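Local coordinates for tryptophan synthase alpha chain (Aquifex aeolicus, PDB 2EKC), which probably cleaves indoleglycerol phosphate to indole and glyceraldehyde 3-phosphate, as the alpha subunit of tryptophan synthase in the last step of tryptophan biosynthesis, at residues F8-L11 against K12-E16; P28-E31 against T32-A36; V58-G61 against P62-V66; R162-L165 against I166-A170. One frame throughout, in Å; residues are numbered along the deposited sequence.

From the N terminus, contact 1 closes the end of helix 3-14, just before the first barrel strand, 18-24. Contact 2 then starts helix 30-42, which leads from that strand to strand 47-51. Beyond this second strand, contact 3 joins the loop that carries a predicted catalytic residue to the start of helix 62-73. Later, contact 4 forms the last turns of helix 160-169, between strands 149-154 and 174-177. Each closes only a helical turn or cap, so the four follow in series and none nests in or crosses another. In the TIM barrel, contacts 1 and 3 lie on opposite sides of the chain's centre, as do contacts 2 and 4, whose centres are about 36 Å apart.

Contact 1. Residues F8-L11 against K12-E16; sequences FTEL and KEKRE
The flat carboxylate of E16 brings OE1 to 3.8 Å from L11 CD2, where the two side chains cross at about a right angle. E16 CB also touches this methyl, so the aliphatic stem of a charged residue packs on the leucine while the carboxylate reaches on to salt bridges with R261 and K257. The peptide carbonyl of L11 is the second flat group: E16 N donates to L11 O over 2.9 Å, from above the carbonyl plane. The preceding carbonyl, that of E10, accepts K14 N (3.1 Å from E10 O). E10 and K14 run side by side, with K14 CD 4.0 Å from E10 CG; E10 OE1 is paired with K7 instead. L11 has CG anti to its carbonyl carbon; chi1 -69° and chi2 167° together bring CD2 to E16, and a leucine suits this buried spot, where it also touches A18 of strand 18-24. R15 has a positive phi of 63°, and its N donates to K12 O over 3.1 Å. Together with the bond from E16 N to L11 O, this makes a Schellman motif, the classic C-terminal stop of a helix, with the stem of E16 replacing the usual apolar partner of L11.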
ATOM      1  N   PHE A   8       6.530  -6.626  10.347  1.00 16.01           N
ATOM      2  CA  PHE A   8       5.871  -6.096  11.536  1.00 16.12           C
ATOM      3  C   PHE A   8       6.486  -6.666  12.814  1.00 17.10           C
ATOM      4  O   PHE A   8       6.562  -5.988  13.839  1.00 15.98           O
ATOM      5  CB  PHE A   8       4.364  -6.372  11.481  1.00 16.30           C
ATOM      6  CG  PHE A   8       3.595  -5.337  10.699  1.00 16.71           C
ATOM      7  CD1 PHE A   8       3.523  -4.021  11.153  1.00 15.23           C
ATOM      8  CD2 PHE A   8       2.959  -5.670   9.506  1.00 16.59           C
ATOM      9  CE1 PHE A   8       2.829  -3.049  10.433  1.00 15.30           C
ATOM     10  CE2 PHE A   8       2.259  -4.702   8.774  1.00 16.14           C
ATOM     11  CZ  PHE A   8       2.195  -3.391   9.240  1.00 15.91           C
ATOM     12  N   THR A   9       6.935  -7.913  12.755  1.00 18.39           N
ATOM     13  CA  THR A   9       7.569  -8.517  13.919  1.00 19.64           C
ATOM     14  C   THR A   9       8.891  -7.791  14.150  1.00 18.70           C
ATOM     15  O   THR A   9       9.280  -7.516  15.286  1.00 20.74           O
ATOM     16  CB  THR A   9       7.823 -10.017  13.684  1.00 18.52           C
ATOM     17  OG1 THR A   9       6.565 -10.688  13.601  1.00 21.49           O
ATOM     18  CG2 THR A   9       8.646 -10.617  14.821  1.00 21.09           C
ATOM     19  N   GLU A  10       9.575  -7.472  13.058  1.00 19.42           N
ATOM     20  CA  GLU A  10      10.842  -6.758  13.134  1.00 20.59           C
ATOM     21  C   GLU A  10      10.634  -5.358  13.710  1.00 20.73           C
ATOM     22  O   GLU A  10      11.352  -4.935  14.621  1.00 20.72           O
ATOM     23  CB  GLU A  10      11.473  -6.655  11.737  1.00 23.64           C
ATOM     24  CG  GLU A  10      12.600  -5.636  11.626  1.00 27.35           C
ATOM     25  CD  GLU A  10      13.174  -5.542  10.222  1.00 31.91           C
ATOM     26  OE1 GLU A  10      12.396  -5.624   9.247  1.00 34.10           O
ATOM     27  OE2 GLU A  10      14.404  -5.370  10.087  1.00 34.62           O
ATOM     28  N   LEU A  11       9.649  -4.639  13.181  1.00 17.74           N
ATOM     29  CA  LEU A  11       9.380  -3.285  13.649  1.00 19.03           C
ATOM     30  C   LEU A  11       9.039  -3.267  15.131  1.00 19.28           C
ATOM     31  O   LEU A  11       9.483  -2.386  15.868  1.00 19.53           O
ATOM     32  CB  LEU A  11       8.243  -2.660  12.839  1.00 17.47           C
ATOM     33  CG  LEU A  11       8.600  -2.352  11.380  1.00 19.24           C
ATOM     34  CD1 LEU A  11       7.341  -2.049  10.593  1.00 17.30           C
ATOM     35  CD2 LEU A  11       9.571  -1.176  11.330  1.00 19.95           C
ATOM     36  N   LYS A  12       8.256  -4.246  15.564  1.00 20.72           N
ATOM     37  CA  LYS A  12       7.869  -4.338  16.963  1.00 23.47           C
ATOM     38  C   LYS A  12       9.112  -4.456  17.845  1.00 24.41           C
ATOM     39  O   LYS A  12       9.211  -3.807  18.885  1.00 23.25           O
ATOM     40  CB  LYS A  12       6.953  -5.546  17.174  1.00 25.93           C
ATOM     41  CG  LYS A  12       6.448  -5.712  18.603  1.00 31.49           C
ATOM     42  CD  LYS A  12       5.514  -6.915  18.719  1.00 35.59           C
ATOM     43  CE  LYS A  12       6.203  -8.200  18.271  1.00 37.83           C
ATOM     44  NZ  LYS A  12       5.307  -9.391  18.357  1.00 40.59           N
ATOM     45  N   GLU A  13      10.074  -5.271  17.426  1.00 26.44           N
ATOM     46  CA  GLU A  13      11.283  -5.428  18.217  1.00 28.26           C
ATOM     47  C   GLU A  13      12.104  -4.146  18.220  1.00 27.51           C
ATOM     48  O   GLU A  13      12.845  -3.888  19.167  1.00 27.39           O
ATOM     49  CB  GLU A  13      12.138  -6.588  17.697  1.00 31.93           C
ATOM     50  CG  GLU A  13      13.386  -6.814  18.538  1.00 38.45           C
ATOM     51  CD  GLU A  13      13.989  -8.192  18.350  1.00 43.12           C
ATOM     52  OE1 GLU A  13      14.456  -8.495  17.232  1.00 45.45           O
ATOM     53  OE2 GLU A  13      13.994  -8.972  19.328  1.00 44.94           O
ATOM     54  N   LYS A  14      11.971  -3.350  17.163  1.00 25.01           N
ATOM     55  CA  LYS A  14      12.701  -2.089  17.049  1.00 25.37           C
ATOM     56  C   LYS A  14      11.910  -0.945  17.675  1.00 23.46           C
ATOM     57  O   LYS A  14      12.387   0.189  17.742  1.00 23.10           O
ATOM     58  CB  LYS A  14      12.984  -1.767  15.574  1.00 26.44           C
ATOM     59  CG  LYS A  14      13.973  -2.713  14.908  1.00 31.32           C
ATOM     60  CD  LYS A  14      14.121  -2.445  13.413  1.00 33.78           C
ATOM     61  CE  LYS A  14      14.723  -1.079  13.136  1.00 37.66           C
ATOM     62  NZ  LYS A  14      16.059  -0.910  13.780  1.00 40.13           N
ATOM     63  N   ARG A  15      10.700  -1.254  18.131  1.00 21.21           N
ATOM     64  CA  ARG A  15       9.817  -0.268  18.744  1.00 21.00           C
ATOM     65  C   ARG A  15       9.453   0.819  17.731  1.00 19.27           C
ATOM     66  O   ARG A  15       9.487   2.012  18.031  1.00 19.32           O
ATOM     67  CB  ARG A  15      10.483   0.347  19.981  1.00 21.54           C
ATOM     68  CG  ARG A  15      10.979  -0.695  20.994  1.00 21.92           C
ATOM     69  CD  ARG A  15      11.324  -0.054  22.332  1.00 23.07           C
ATOM     70  NE  ARG A  15      11.767  -1.024  23.337  1.00 22.91           N
ATOM     71  CZ  ARG A  15      12.978  -1.574  23.378  1.00 22.14           C
ATOM     72  NH1 ARG A  15      13.888  -1.261  22.465  1.00 21.37           N
ATOM     73  NH2 ARG A  15      13.285  -2.430  24.346  1.00 20.60           N
ATOM     74  N   GLU A  16       9.094   0.386  16.528  1.00 18.58           N
ATOM     75  CA  GLU A  16       8.728   1.302  15.457  1.00 17.93           C
ATOM     76  C   GLU A  16       7.379   0.968  14.828  1.00 19.06           C
ATOM     77  O   GLU A  16       6.885  -0.158  14.933  1.00 17.10           O
ATOM     78  CB  GLU A  16       9.784   1.258  14.352  1.00 19.10           C
ATOM     79  CG  GLU A  16      11.142   1.803  14.728  1.00 19.90           C
ATOM     80  CD  GLU A  16      12.092   1.801  13.550  1.00 24.75           C
ATOM     81  OE1 GLU A  16      11.605   1.818  12.398  1.00 24.47           O
ATOM     82  OE2 GLU A  16      13.321   1.793  13.768  1.00 26.90           O
TER

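Contact 2. Residues P28-E31 against T32-A36; sequences PDYE and TSLKA
D29 and T32 cross at about a right angle, and the aspartate carboxylate grips the threonine twice. T32 N donates to D29 OD1 over 2.7 Å in a nearly straight bond (173°), while T32 OG1 gives its proton to D29 OD2, also 2.7 Å away. Both oxygens are met on the syn side, somewhat out of the carboxylate plane. D29 is thus the N-cap of helix 30-42, its acceptor facing an amide at the helix start where no earlier carbonyl is available. With T32 OG1 beside its own backbone N (chi1 -57°), the CG2 branch is left for P28, whose CD lies 3.5 Å away and whose ring crosses the threonine squarely. A threonine therefore serves both a polar and an apolar neighbour. S33 OG bonds Y30 O at 2.7 Å, and the same carbonyl accepts L34 N, so two donors hold it. Y30 meets L34 obliquely, CE2 to CD2 4.3 Å. On the exposed flank E31 and K35 lie alongside, pointing the same way, but E31 OE2 and K35 NZ stay 4.1 Å apart, too far for a salt bridge, though the opposite charges probably attract. S33 OG also receives G26 N from the loop after strand 18-24, and D29 and T32 touch K244. Helix 30-42 forms the beta-alpha-beta crossover between strands 18-24 and 47-51 of the TIM barrel, and Y30, S33 and L34 pack on the neighbouring helix 78-91.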
ATOM      1  N   PRO A  28       6.523  10.761 -13.013  1.00 13.53           N
ATOM      2  CA  PRO A  28       6.081  11.438 -14.236  1.00 13.93           C
ATOM      3  C   PRO A  28       6.503  10.702 -15.509  1.00 15.01           C
ATOM      4  O   PRO A  28       6.047  11.033 -16.603  1.00 15.11           O
ATOM      5  CB  PRO A  28       6.714  12.821 -14.107  1.00 14.14           C
ATOM      6  CG  PRO A  28       7.977  12.536 -13.365  1.00 14.39           C
ATOM      7  CD  PRO A  28       7.508  11.587 -12.293  1.00 15.74           C
ATOM      8  N   ASP A  29       7.378   9.712 -15.343  1.00 15.81           N
ATOM      9  CA  ASP A  29       7.880   8.862 -16.427  1.00 16.95           C
ATOM     10  C   ASP A  29       8.515   7.654 -15.746  1.00 17.14           C
ATOM     11  O   ASP A  29       8.821   7.713 -14.555  1.00 16.70           O
ATOM     12  CB  ASP A  29       8.900   9.609 -17.301  1.00 19.86           C
ATOM     13  CG  ASP A  29      10.111  10.096 -16.519  1.00 20.69           C
ATOM     14  OD1 ASP A  29      10.969   9.269 -16.155  1.00 21.10           O
ATOM     15  OD2 ASP A  29      10.200  11.313 -16.266  1.00 22.56           O
ATOM     16  N   TYR A  30       8.700   6.555 -16.474  1.00 16.74           N
ATOM     17  CA  TYR A  30       9.267   5.351 -15.865  1.00 16.76           C
ATOM     18  C   TYR A  30      10.572   5.591 -15.112  1.00 17.52           C
ATOM     19  O   TYR A  30      10.671   5.270 -13.930  1.00 16.74           O
ATOM     20  CB  TYR A  30       9.496   4.250 -16.909  1.00 17.45           C
ATOM     21  CG  TYR A  30       9.879   2.922 -16.281  1.00 16.95           C
ATOM     22  CD1 TYR A  30       8.903   2.037 -15.824  1.00 16.68           C
ATOM     23  CD2 TYR A  30      11.217   2.576 -16.096  1.00 16.71           C
ATOM     24  CE1 TYR A  30       9.250   0.837 -15.197  1.00 16.97           C
ATOM     25  CE2 TYR A  30      11.578   1.382 -15.467  1.00 18.62           C
ATOM     26  CZ  TYR A  30      10.588   0.519 -15.021  1.00 19.54           C
ATOM     27  OH  TYR A  30      10.937  -0.654 -14.390  1.00 21.73           O
ATOM     28  N   GLU A  31      11.568   6.152 -15.795  1.00 18.40           N
ATOM     29  CA  GLU A  31      12.873   6.412 -15.181  1.00 19.68           C
ATOM     30  C   GLU A  31      12.779   7.205 -13.875  1.00 19.37           C
ATOM     31  O   GLU A  31      13.342   6.803 -12.857  1.00 17.42           O
ATOM     32  CB  GLU A  31      13.785   7.151 -16.162  1.00 25.78           C
ATOM     33  CG  GLU A  31      15.169   7.449 -15.596  1.00 34.00           C
ATOM     34  CD  GLU A  31      16.097   8.114 -16.605  1.00 38.22           C
ATOM     35  OE1 GLU A  31      15.723   9.172 -17.156  1.00 39.88           O
ATOM     36  OE2 GLU A  31      17.204   7.578 -16.839  1.00 40.80           O
ATOM     37  N   THR A  32      12.070   8.329 -13.910  1.00 16.69           N
ATOM     38  CA  THR A  32      11.909   9.159 -12.724  1.00 16.26           C
ATOM     39  C   THR A  32      11.202   8.400 -11.601  1.00 15.23           C
ATOM     40  O   THR A  32      11.599   8.496 -10.442  1.00 15.08           O
ATOM     41  CB  THR A  32      11.112  10.436 -13.050  1.00 17.52           C
ATOM     42  OG1 THR A  32      11.772  11.158 -14.096  1.00 17.57           O
ATOM     43  CG2 THR A  32      10.999  11.328 -11.817  1.00 20.21           C
ATOM     44  N   SER A  33      10.165   7.635 -11.940  1.00 14.18           N
ATOM     45  CA  SER A  33       9.440   6.876 -10.924  1.00 13.87           C
ATOM     46  C   SER A  33      10.338   5.825 -10.278  1.00 13.40           C
ATOM     47  O   SER A  33      10.232   5.550  -9.085  1.00 14.25           O
ATOM     48  CB  SER A  33       8.187   6.210 -11.521  1.00 11.58           C
ATOM     49  OG  SER A  33       8.493   5.079 -12.321  1.00 11.44           O
ATOM     50  N   LEU A  34      11.232   5.238 -11.062  1.00 14.24           N
ATOM     51  CA  LEU A  34      12.134   4.228 -10.519  1.00 14.39           C
ATOM     52  C   LEU A  34      13.087   4.872  -9.519  1.00 14.72           C
ATOM     53  O   LEU A  34      13.368   4.304  -8.467  1.00 14.88           O
ATOM     54  CB  LEU A  34      12.923   3.559 -11.640  1.00 14.04           C
ATOM     55  CG  LEU A  34      13.929   2.483 -11.229  1.00 12.72           C
ATOM     56  CD1 LEU A  34      13.224   1.354 -10.480  1.00 15.03           C
ATOM     57  CD2 LEU A  34      14.620   1.950 -12.479  1.00 14.90           C
ATOM     58  N   LYS A  35      13.578   6.066  -9.840  1.00 14.62           N
ATOM     59  CA  LYS A  35      14.478   6.764  -8.931  1.00 16.28           C
ATOM     60  C   LYS A  35      13.729   7.094  -7.645  1.00 15.08           C
ATOM     61  O   LYS A  35      14.270   6.958  -6.549  1.00 15.71           O
ATOM     62  CB  LYS A  35      15.013   8.042  -9.589  1.00 18.32           C
ATOM     63  CG  LYS A  35      15.902   7.761 -10.789  1.00 21.67           C
ATOM     64  CD  LYS A  35      16.354   9.042 -11.477  1.00 24.47           C
ATOM     65  CE  LYS A  35      17.157   8.713 -12.729  1.00 26.91           C
ATOM     66  NZ  LYS A  35      17.544   9.927 -13.498  1.00 29.14           N
ATOM     67  N   ALA A  36      12.473   7.513  -7.788  1.00 15.43           N
ATOM     68  CA  ALA A  36      11.624   7.845  -6.646  1.00 12.67           C
ATOM     69  C   ALA A  36      11.456   6.629  -5.734  1.00 13.52           C
ATOM     70  O   ALA A  36      11.620   6.723  -4.516  1.00 13.56           O
ATOM     71  CB  ALA A  36      10.261   8.321  -7.138  1.00 13.02           C
TER

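Contact 3. Residues V58-G61 against P62-V66; sequences VADG and PTIQV
Q65 N donates to G61 O over 3.0 Å (155°), closing the first turn of helix 62-73 with G61 as its N-cap. P62 suits the first helical position, since a proline there has no amide proton to leave without an acceptor. D60 CB packs on I64 CB at 3.7 Å, and the I64 CG2 methyl, set anti to the backbone N, comes to 3.4 Å from D60 OD1. This methyl flanks a carboxylate whose other oxygen, OD2, is hydrogen-bonded to Y102 and H68, so an apolar branch and two polar groups position the aspartate. D60 is one of two predicted proton acceptors. It rides on the loop after strand 47-51, its side chain about 8 Å from that of E49, the other, in keeping with the TIM barrel, where active-site residues gather at the C-terminal ends of the strands. Q65 folds back over this loop: its CG lies 3.1 Å from G61 O and 3.4 Å from D60 O, and the extended chain delivers NE2 to P57 O. Shortened to an alanine, this position would probably leave P57 O without its amide partner and the loop freer to shift. I64, buried, also touches Y22 of strand 18-24 and V238 of helix 235-242.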
ATOM      1  N   VAL A  58     -11.411   5.690  -9.948  1.00 16.51           N
ATOM      2  CA  VAL A  58     -12.429   6.373  -9.153  1.00 16.58           C
ATOM      3  C   VAL A  58     -12.194   6.428  -7.641  1.00 18.06           C
ATOM      4  O   VAL A  58     -12.804   7.246  -6.953  1.00 18.41           O
ATOM      5  CB  VAL A  58     -13.828   5.746  -9.382  1.00 16.19           C
ATOM      6  CG1 VAL A  58     -14.255   5.947 -10.823  1.00 13.03           C
ATOM      7  CG2 VAL A  58     -13.797   4.266  -9.037  1.00 15.75           C
ATOM      8  N   ALA A  59     -11.314   5.577  -7.121  1.00 17.25           N
ATOM      9  CA  ALA A  59     -11.058   5.560  -5.684  1.00 17.09           C
ATOM     10  C   ALA A  59      -9.870   6.422  -5.259  1.00 16.59           C
ATOM     11  O   ALA A  59      -9.602   6.581  -4.068  1.00 17.28           O
ATOM     12  CB  ALA A  59     -10.857   4.123  -5.213  1.00 19.10           C
ATOM     13  N   ASP A  60      -9.158   6.987  -6.226  1.00 15.35           N
ATOM     14  CA  ASP A  60      -8.003   7.819  -5.908  1.00 14.53           C
ATOM     15  C   ASP A  60      -8.336   9.307  -5.909  1.00 14.58           C
ATOM     16  O   ASP A  60      -9.265   9.744  -6.584  1.00 13.67           O
ATOM     17  CB  ASP A  60      -6.869   7.541  -6.902  1.00 15.38           C
ATOM     18  CG  ASP A  60      -6.222   6.180  -6.684  1.00 14.11           C
ATOM     19  OD1 ASP A  60      -5.616   5.978  -5.616  1.00 19.43           O
ATOM     20  OD2 ASP A  60      -6.319   5.314  -7.571  1.00 13.61           O
ATOM     21  N   GLY A  61      -7.575  10.076  -5.133  1.00 16.22           N
ATOM     22  CA  GLY A  61      -7.779  11.513  -5.069  1.00 15.87           C
ATOM     23  C   GLY A  61      -7.232  12.170  -6.324  1.00 16.04           C
ATOM     24  O   GLY A  61      -6.609  11.494  -7.143  1.00 16.48           O
ATOM     25  N   PRO A  62      -7.433  13.489  -6.503  1.00 15.44           N
ATOM     26  CA  PRO A  62      -6.956  14.230  -7.676  1.00 14.62           C
ATOM     27  C   PRO A  62      -5.490  14.023  -8.062  1.00 13.37           C
ATOM     28  O   PRO A  62      -5.178  13.789  -9.230  1.00 13.56           O
ATOM     29  CB  PRO A  62      -7.249  15.685  -7.307  1.00 13.21           C
ATOM     30  CG  PRO A  62      -8.476  15.566  -6.459  1.00 14.67           C
ATOM     31  CD  PRO A  62      -8.128  14.392  -5.567  1.00 14.67           C
ATOM     32  N   THR A  63      -4.594  14.129  -7.086  1.00 14.44           N
ATOM     33  CA  THR A  63      -3.165  13.974  -7.341  1.00 14.42           C
ATOM     34  C   THR A  63      -2.814  12.610  -7.918  1.00 14.67           C
ATOM     35  O   THR A  63      -2.078  12.516  -8.903  1.00 13.45           O
ATOM     36  CB  THR A  63      -2.340  14.182  -6.055  1.00 16.98           C
ATOM     37  OG1 THR A  63      -2.477  15.538  -5.613  1.00 17.11           O
ATOM     38  CG2 THR A  63      -0.871  13.884  -6.312  1.00 15.13           C
ATOM     39  N   ILE A  64      -3.334  11.553  -7.302  1.00 13.09           N
ATOM     40  CA  ILE A  64      -3.048  10.203  -7.776  1.00 13.77           C
ATOM     41  C   ILE A  64      -3.723   9.937  -9.118  1.00 10.74           C
ATOM     42  O   ILE A  64      -3.191   9.199  -9.941  1.00 10.76           O
ATOM     43  CB  ILE A  64      -3.497   9.132  -6.749  1.00 14.88           C
ATOM     44  CG1 ILE A  64      -2.766   9.351  -5.420  1.00 16.96           C
ATOM     45  CG2 ILE A  64      -3.201   7.730  -7.282  1.00 15.19           C
ATOM     46  CD1 ILE A  64      -1.267   9.356  -5.537  1.00 19.97           C
ATOM     47  N   GLN A  65      -4.895  10.523  -9.342  1.00 11.02           N
ATOM     48  CA  GLN A  65      -5.565  10.329 -10.624  1.00 12.00           C
ATOM     49  C   GLN A  65      -4.700  10.895 -11.747  1.00 11.48           C
ATOM     50  O   GLN A  65      -4.682  10.355 -12.852  1.00 12.48           O
ATOM     51  CB  GLN A  65      -6.944  10.999 -10.643  1.00 13.09           C
ATOM     52  CG  GLN A  65      -7.969  10.344  -9.715  1.00 16.58           C
ATOM     53  CD  GLN A  65      -9.394  10.744 -10.062  1.00 21.19           C
ATOM     54  OE1 GLN A  65      -9.640  11.868 -10.499  1.00 23.86           O
ATOM     55  NE2 GLN A  65     -10.340   9.830  -9.858  1.00 17.68           N
ATOM     56  N   VAL A  66      -3.984  11.985 -11.472  1.00 10.50           N
ATOM     57  CA  VAL A  66      -3.112  12.574 -12.490  1.00 11.53           C
ATOM     58  C   VAL A  66      -1.995  11.579 -12.798  1.00 10.74           C
ATOM     59  O   VAL A  66      -1.653  11.356 -13.960  1.00 11.18           O
ATOM     60  CB  VAL A  66      -2.482  13.905 -12.018  1.00 11.34           C
ATOM     61  CG1 VAL A  66      -1.403  14.356 -13.013  1.00 12.01           C
ATOM     62  CG2 VAL A  66      -3.559  14.975 -11.897  1.00 12.51           C
TER

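Contact 4. Residues R162-L165 against I166-A170; sequences RIKL and ICEAA
I166 N donates to R162 O at 2.8 Å, the shortest hydrogen bond of this helical turn. The isoleucine also leans its side chain on the same residue: I166 CG1 is 3.1 Å from R162 O, and I166 CD1 reaches R162 CG at 4.0 Å, the two chains crossing at about a right angle. R162 is bent at chi2 and chi3, which swings its guanidinium back over L165; the L165 CD1 methyl sits 3.3 Å above one face, offset toward the rim. The other L165 methyl, CD2, lies 3.7 Å from E168 OE2, the leucine and the glutamate running side by side. E168 has CG between its backbone N and carbonyl carbon (chi1 59°), which tucks that atom 3.2 Å from L165 O. The charged ends of R162 and E168 suit the exposed flank, with the L165 methyls lying against their flat groups. On the buried side I166 touches P152 of strand 149-154, and an alanine here would probably open a gap between helix and strand and remove the support under the R162 stem. I163 faces Y201 and L204 of helix 192-204, while C167 forms a disulfide with C205, a covalent tie beside this apolar contact. A169 N reaches L165 O only weakly as the helix ends. The helix forms the beta-alpha-beta crossover linking strands 149-154 and 174-177 of the TIM barrel, its apolar side against strand 149-154.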
ATOM      1  N   ARG A 162     -18.578  -6.218  10.395  1.00 17.26           N
ATOM      2  CA  ARG A 162     -17.679  -6.053   9.257  1.00 18.14           C
ATOM      3  C   ARG A 162     -16.235  -6.219   9.718  1.00 18.94           C
ATOM      4  O   ARG A 162     -15.421  -6.825   9.025  1.00 19.76           O
ATOM      5  CB  ARG A 162     -17.860  -4.671   8.619  1.00 17.83           C
ATOM      6  CG  ARG A 162     -16.977  -4.424   7.386  1.00 18.86           C
ATOM      7  CD  ARG A 162     -17.155  -5.525   6.350  1.00 18.91           C
ATOM      8  NE  ARG A 162     -18.567  -5.839   6.147  1.00 21.61           N
ATOM      9  CZ  ARG A 162     -19.012  -6.855   5.414  1.00 23.58           C
ATOM     10  NH1 ARG A 162     -18.154  -7.662   4.802  1.00 22.52           N
ATOM     11  NH2 ARG A 162     -20.315  -7.080   5.315  1.00 18.70           N
ATOM     12  N   ILE A 163     -15.926  -5.673  10.892  1.00 19.60           N
ATOM     13  CA  ILE A 163     -14.582  -5.766  11.442  1.00 19.17           C
ATOM     14  C   ILE A 163     -14.158  -7.215  11.612  1.00 19.72           C
ATOM     15  O   ILE A 163     -13.020  -7.571  11.312  1.00 18.22           O
ATOM     16  CB  ILE A 163     -14.480  -5.053  12.811  1.00 20.70           C
ATOM     17  CG1 ILE A 163     -14.514  -3.537  12.611  1.00 20.24           C
ATOM     18  CG2 ILE A 163     -13.194  -5.467  13.526  1.00 20.98           C
ATOM     19  CD1 ILE A 163     -14.369  -2.746  13.902  1.00 22.12           C
ATOM     20  N   LYS A 164     -15.066  -8.059  12.094  1.00 20.20           N
ATOM     21  CA  LYS A 164     -14.723  -9.462  12.277  1.00 20.83           C
ATOM     22  C   LYS A 164     -14.491 -10.150  10.936  1.00 20.64           C
ATOM     23  O   LYS A 164     -13.648 -11.040  10.827  1.00 21.60           O
ATOM     24  CB  LYS A 164     -15.814 -10.197  13.057  1.00 23.31           C
ATOM     25  CG  LYS A 164     -15.426 -11.630  13.381  1.00 27.87           C
ATOM     26  CD  LYS A 164     -16.345 -12.245  14.428  1.00 32.64           C
ATOM     27  CE  LYS A 164     -15.813 -13.597  14.892  1.00 33.15           C
ATOM     28  NZ  LYS A 164     -16.641 -14.176  15.988  1.00 35.67           N
ATOM     29  N   LEU A 165     -15.237  -9.742   9.913  1.00 18.29           N
ATOM     30  CA  LEU A 165     -15.073 -10.323   8.584  1.00 19.04           C
ATOM     31  C   LEU A 165     -13.747  -9.855   7.986  1.00 18.46           C
ATOM     32  O   LEU A 165     -13.100 -10.582   7.234  1.00 19.67           O
ATOM     33  CB  LEU A 165     -16.235  -9.911   7.680  1.00 18.33           C
ATOM     34  CG  LEU A 165     -17.590 -10.520   8.044  1.00 19.11           C
ATOM     35  CD1 LEU A 165     -18.702  -9.808   7.287  1.00 19.09           C
ATOM     36  CD2 LEU A 165     -17.579 -12.004   7.719  1.00 20.91           C
ATOM     37  N   ILE A 166     -13.353  -8.634   8.324  1.00 18.65           N
ATOM     38  CA  ILE A 166     -12.094  -8.070   7.849  1.00 20.24           C
ATOM     39  C   ILE A 166     -10.922  -8.857   8.447  1.00 21.13           C
ATOM     40  O   ILE A 166      -9.991  -9.242   7.740  1.00 22.21           O
ATOM     41  CB  ILE A 166     -11.973  -6.579   8.256  1.00 18.10           C
ATOM     42  CG1 ILE A 166     -12.958  -5.736   7.447  1.00 19.13           C
ATOM     43  CG2 ILE A 166     -10.552  -6.084   8.047  1.00 18.84           C
ATOM     44  CD1 ILE A 166     -13.017  -4.280   7.868  1.00 19.62           C
ATOM     45  N   CYS A 167     -10.978  -9.102   9.752  1.00 22.41           N
ATOM     46  CA  CYS A 167      -9.915  -9.837  10.437  1.00 23.90           C
ATOM     47  C   CYS A 167      -9.718 -11.242   9.868  1.00 24.04           C
ATOM     48  O   CYS A 167      -8.592 -11.667   9.606  1.00 23.67           O
ATOM     49  CB  CYS A 167     -10.228  -9.930  11.931  1.00 25.32           C
ATOM     50  SG  CYS A 167      -8.810 -10.379  12.986  1.00 30.36           S
ATOM     51  N   GLU A 168     -10.815 -11.965   9.670  1.00 25.40           N
ATOM     52  CA  GLU A 168     -10.718 -13.316   9.137  1.00 27.70           C
ATOM     53  C   GLU A 168     -10.307 -13.311   7.667  1.00 26.46           C
ATOM     54  O   GLU A 168      -9.809 -14.308   7.152  1.00 25.45           O
ATOM     55  CB  GLU A 168     -12.047 -14.058   9.317  1.00 30.15           C
ATOM     56  CG  GLU A 168     -13.239 -13.402   8.654  1.00 36.16           C
ATOM     57  CD  GLU A 168     -14.514 -14.208   8.843  1.00 40.37           C
ATOM     58  OE1 GLU A 168     -14.945 -14.383  10.006  1.00 42.00           O
ATOM     59  OE2 GLU A 168     -15.082 -14.668   7.826  1.00 41.52           O
ATOM     60  N   ALA A 169     -10.502 -12.180   6.998  1.00 25.04           N
ATOM     61  CA  ALA A 169     -10.140 -12.068   5.588  1.00 25.12           C
ATOM     62  C   ALA A 169      -8.676 -11.681   5.394  1.00 24.33           C
ATOM     63  O   ALA A 169      -8.088 -11.959   4.352  1.00 26.18           O
ATOM     64  CB  ALA A 169     -11.038 -11.048   4.900  1.00 24.86           C
ATOM     65  N   ALA A 170      -8.093 -11.039   6.398  1.00 23.30           N
ATOM     66  CA  ALA A 170      -6.704 -10.607   6.313  1.00 22.20           C
ATOM     67  C   ALA A 170      -5.721 -11.733   6.617  1.00 21.74           C
ATOM     68  O   ALA A 170      -5.871 -12.460   7.599  1.00 20.50           O
ATOM     69  CB  ALA A 170      -6.462  -9.438   7.268  1.00 21.88           C
TER